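Local coordinates for protein geranylgeranyl pyrophosphate synthase (Corynebacterium glutamicum, PDB 3LMD) that probably condenses isopentenyl diphosphate units onto an allylic diphosphate to build prenyl diphosphates, as a magnesium-dependent member of the FPP/GGPP synthase family, at residues H221-A224 with L225-G229; V300-L303 with L304-S307. One frame throughout, in Å; residues are numbered along the deposited sequence.

Overall arrangement
Both contacts are local, each held within one helix of a chain whose modelled residues are mostly helical, with no strand, so neither closes a loop. Following the chain from its N terminus, interaction 1 comes first, near the start of helix 219-246, where side chains of 221-229 also touch helices 188-214, 309-328 and 335-349. Interaction 2 follows in series, with no nesting or crossing. It spans the last turns of helix 294-306, a short helix packed on helices 258-262, 267-274 and 278-286. The two centres are 37 Å apart and the nearest atoms about 26 Å, so they do not touch. Interaction 1 lies 15 Å from the chain centre and interaction 2 27 Å, further toward the periphery.

Interaction 1: H221-A224 with L225-G229; sequences HIDA and LKNFG
Four successive i to i+4 backbone bonds join 221-224 to 225-229, from Leu225 N to His221 O through Phe228 N to Ala224 O; the one from Lys226 N to Ile222 O is 3.0 Å long. The charged and polar contacts gather on one side of the helix. Asp223 has CG anti to its N (chi1 -166°), which swings the carboxylate along the helix toward Lys226 and Asn227. Its OD1 forms a long salt bridge of 4.0 Å with Lys226 NZ, while the bend in the lysine chain brings CE to 3.6 Å from the same OD1. A water donates to Asp223 OD2 and accepts from Asn227 ND2 at 3.0 Å, bridging a carboxylate and an amide whose planes stand 75° apart. The stronger partner of OD2 is Arg330, in a salt bridge from the loop after helix 309-328.

Helix 219-246 belongs to the all-helical fold of the prenyl synthases, and apolar contacts set it among its neighbours. Leu225, whose CD1 methyl lies against the carbonyl oxygen of the preceding turn, 3.3 Å from His221 O, packs on Ala212 and Leu340. Ile222 meets helix 188-214 at Tyr209 and Met213, whereas Phe228 packs on Ala324, Leu328 and Leu340.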
loop_
_atom_site.group_PDB
_atom_site.type_symbol
_atom_site.label_atom_id
_atom_site.label_comp_id
_atom_site.label_asym_id
_atom_site.label_seq_id
_atom_site.Cartn_x
_atom_site.Cartn_y
_atom_site.Cartn_z
ATOM N N HIS A 221 30.919 1.284 -2.544
ATOM C CA HIS A 221 30.660 0.322 -1.497
ATOM C C HIS A 221 29.160 0.156 -1.310
ATOM O O HIS A 221 28.695 -0.957 -1.098
ATOM C CB HIS A 221 31.337 0.720 -0.186
ATOM C CG HIS A 221 32.830 0.772 -0.278
ATOM N ND1 HIS A 221 33.615 1.417 0.654
ATOM C CD2 HIS A 221 33.680 0.260 -1.200
ATOM C CE1 HIS A 221 34.887 1.293 0.312
ATOM N NE2 HIS A 221 34.954 0.589 -0.804
ATOM N N ILE A 222 28.425 1.258 -1.398
ATOM C CA ILE A 222 26.962 1.205 -1.374
ATOM C C ILE A 222 26.471 0.311 -2.519
ATOM O O ILE A 222 25.629 -0.577 -2.320
ATOM C CB ILE A 222 26.352 2.599 -1.547
ATOM C CG1 ILE A 222 26.698 3.517 -0.352
ATOM C CG2 ILE A 222 24.820 2.518 -1.739
ATOM C CD1 ILE A 222 26.239 5.011 -0.617
ATOM N N ASP A 223 27.011 0.542 -3.714
ATOM C CA ASP A 223 26.622 -0.240 -4.882
ATOM C C ASP A 223 26.971 -1.725 -4.711
ATOM O O ASP A 223 26.186 -2.611 -5.073
ATOM C CB ASP A 223 27.280 0.319 -6.152
ATOM C CG ASP A 223 26.642 -0.228 -7.417
ATOM O OD1 ASP A 223 25.471 0.114 -7.673
ATOM O OD2 ASP A 223 27.305 -1.012 -8.136
ATOM N N ALA A 224 28.158 -2.004 -4.173
ATOM C CA ALA A 224 28.575 -3.382 -3.984
ATOM C C ALA A 224 27.657 -4.110 -2.997
ATOM O O ALA A 224 27.367 -5.292 -3.167
ATOM C CB ALA A 224 30.027 -3.434 -3.480
ATOM N N LEU A 225 27.252 -3.427 -1.927
ATOM C CA LEU A 225 26.425 -4.078 -0.893
ATOM C C LEU A 225 25.001 -4.327 -1.411
ATOM O O LEU A 225 24.375 -5.361 -1.123
ATOM C CB LEU A 225 26.381 -3.216 0.400
ATOM C CG LEU A 225 27.729 -3.420 1.131
ATOM C CD1 LEU A 225 28.132 -2.162 1.943
ATOM C CD2 LEU A 225 27.689 -4.640 1.989
ATOM N N LYS A 226 24.512 -3.382 -2.188
ATOM C CA LYS A 226 23.256 -3.558 -2.885
ATOM C C LYS A 226 23.295 -4.826 -3.774
ATOM O O LYS A 226 22.412 -5.697 -3.700
ATOM C CB LYS A 226 22.987 -2.334 -3.757
ATOM C CG LYS A 226 21.677 -2.481 -4.546
ATOM C CD LYS A 226 21.331 -1.242 -5.411
ATOM C CE LYS A 226 22.286 -1.085 -6.566
ATOM N NZ LYS A 226 21.556 -0.530 -7.751
ATOM N N ASN A 227 24.332 -4.926 -4.605
ATOM C CA ASN A 227 24.435 -6.026 -5.576
ATOM C C ASN A 227 24.661 -7.346 -4.860
ATOM O O ASN A 227 24.183 -8.413 -5.291
ATOM C CB ASN A 227 25.577 -5.751 -6.564
ATOM C CG ASN A 227 25.257 -4.627 -7.558
ATOM O OD1 ASN A 227 24.135 -4.149 -7.653
ATOM N ND2 ASN A 227 26.265 -4.211 -8.299
ATOM N N PHE A 228 25.392 -7.295 -3.748
ATOM C CA PHE A 228 25.615 -8.493 -2.959
ATOM C C PHE A 228 24.279 -8.985 -2.381
ATOM O O PHE A 228 23.979 -10.168 -2.395
ATOM C CB PHE A 228 26.587 -8.209 -1.797
ATOM C CG PHE A 228 26.759 -9.384 -0.869
ATOM C CD1 PHE A 228 27.562 -10.448 -1.236
ATOM C CD2 PHE A 228 26.100 -9.425 0.363
ATOM C CE1 PHE A 228 27.727 -11.554 -0.389
ATOM C CE2 PHE A 228 26.235 -10.504 1.198
ATOM C CZ PHE A 228 27.075 -11.576 0.828
ATOM N N GLY A 229 23.477 -8.063 -1.874
ATOM C CA GLY A 229 22.161 -8.447 -1.324
ATOM C C GLY A 229 21.279 -9.064 -2.419
ATOM O O GLY A 229 20.565 -10.040 -2.165
HETATM O O HOH W 1 26.640 -2.032 -10.356
#

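Interaction 2: V300-L303 with L304-S307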
loop_
_atom_site.group_PDB
_atom_site.type_symbol
_atom_site.label_atom_id
_atom_site.label_comp_id
_atom_site.label_asym_id
_atom_site.label_seq_id
_atom_site.Cartn_x
_atom_site.Cartn_y
_atom_site.Cartn_z
ATOM N N VAL A 300 7.479 -38.722 -8.882
ATOM C CA VAL A 300 8.130 -37.523 -9.408
ATOM C C VAL A 300 9.431 -37.183 -8.668
ATOM O O VAL A 300 10.461 -36.934 -9.298
ATOM C CB VAL A 300 7.192 -36.319 -9.400
ATOM C CG1 VAL A 300 7.956 -35.044 -9.830
ATOM C CG2 VAL A 300 6.024 -36.579 -10.319
ATOM N N LEU A 301 9.395 -37.188 -7.339
ATOM C CA LEU A 301 10.610 -36.969 -6.552
ATOM C C LEU A 301 11.694 -37.996 -6.893
ATOM O O LEU A 301 12.877 -37.689 -6.875
ATOM C CB LEU A 301 10.306 -37.025 -5.048
ATOM C CG LEU A 301 9.472 -35.873 -4.463
ATOM C CD1 LEU A 301 8.995 -36.201 -3.035
ATOM C CD2 LEU A 301 10.250 -34.553 -4.487
ATOM N N GLU A 302 11.301 -39.229 -7.179
ATOM C CA GLU A 302 12.296 -40.227 -7.594
ATOM C C GLU A 302 12.864 -39.903 -8.974
ATOM O O GLU A 302 14.086 -39.919 -9.161
ATOM C CB GLU A 302 11.702 -41.650 -7.578
ATOM C CG GLU A 302 12.699 -42.742 -7.916
ATOM C CD GLU A 302 13.958 -42.687 -7.053
ATOM O OE1 GLU A 302 13.828 -42.502 -5.821
ATOM O OE2 GLU A 302 15.080 -42.835 -7.604
ATOM N N LEU A 303 11.993 -39.591 -9.938
ATOM C CA LEU A 303 12.448 -39.153 -11.259
ATOM C C LEU A 303 13.401 -37.933 -11.175
ATOM O O LEU A 303 14.440 -37.902 -11.814
ATOM C CB LEU A 303 11.236 -38.804 -12.141
ATOM C CG LEU A 303 10.373 -40.019 -12.553
ATOM C CD1 LEU A 303 9.108 -39.537 -13.243
ATOM C CD2 LEU A 303 11.171 -40.909 -13.491
ATOM N N LEU A 304 13.030 -36.936 -10.385
ATOM C CA LEU A 304 13.895 -35.758 -10.196
ATOM C C LEU A 304 15.277 -36.161 -9.675
ATOM O O LEU A 304 16.288 -35.664 -10.162
ATOM C CB LEU A 304 13.204 -34.753 -9.232
ATOM C CG LEU A 304 12.006 -34.056 -9.881
ATOM C CD1 LEU A 304 11.164 -33.292 -8.834
ATOM C CD2 LEU A 304 12.491 -33.108 -10.964
ATOM N N SER A 305 15.346 -37.112 -8.739
ATOM C CA SER A 305 16.643 -37.554 -8.245
ATOM C C SER A 305 17.446 -38.315 -9.310
ATOM O O SER A 305 18.667 -38.437 -9.207
ATOM C CB SER A 305 16.516 -38.382 -6.945
ATOM O OG SER A 305 16.170 -39.731 -7.248
ATOM N N GLN A 306 16.755 -38.824 -10.327
ATOM C CA GLN A 306 17.429 -39.536 -11.423
ATOM C C GLN A 306 17.839 -38.569 -12.531
ATOM O O GLN A 306 18.569 -38.959 -13.444
ATOM C CB GLN A 306 16.499 -40.650 -12.002
ATOM C CG GLN A 306 16.251 -41.774 -11.011
ATOM C CD GLN A 306 15.021 -42.661 -11.363
ATOM O OE1 GLN A 306 14.283 -42.392 -12.307
ATOM N NE2 GLN A 306 14.821 -43.717 -10.588
ATOM N N SER A 307 17.379 -37.311 -12.447
ATOM C CA SER A 307 17.553 -36.353 -13.543
ATOM C C SER A 307 18.819 -35.530 -13.259
ATOM O O SER A 307 19.494 -35.768 -12.273
ATOM C CB SER A 307 16.365 -35.380 -13.621
ATOM O OG SER A 307 16.483 -34.419 -12.555
HETATM O O HOH W 2 16.956 -41.817 -6.141
#
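Glu302 and Ser305 meet through a water that donates to Glu302 OE2 at 2.6 Å and also hydrogen-bonds Ser305 OG. The serine hydroxyl lies 2.8 Å from Glu302 O as well, but whether its proton goes there is unsettled. The first torsion of Ser305 sets OG between its backbone N and carbonyl carbon, a position from which it can face back to the preceding turn. Glu302 leaves its backbone with CG anti to N and then bends at chi2 (53°), which folds OE2 over toward Ser305 and Gln306. There Gln306 NE2 gives OE2 a weak bond of 3.1 Å, bent to 120°, with the amide and carboxylate planes 65° apart.

The backbone changes pattern along the same turn. Leu304 N bonds to Val300 O at 2.8 Å, in the regular i to i+4 manner. Gln306 N instead divides its proton between a weak bond to Glu302 O and a 2.9 Å bond to Leu303 O, which it approaches from above the carbonyl plane. Beyond it, Leu304 O accepts from both N and OG of Ser307, the hydroxyl at 2.7 Å lying in the carbonyl plane on a lone pair.

Apolar contact is concentrated on the buried side, where Val300 and Leu304 run side by side with CG1 and CD1 3.8 Å apart; both reach Leu260, and Leu304 also packs on Val269 and Ala272. The whole is a helix C-terminal end tightening into a turn, and its exposed pair, Glu302 and Ser305, belongs to a calcium site seen in this protein but without its ion in this chain.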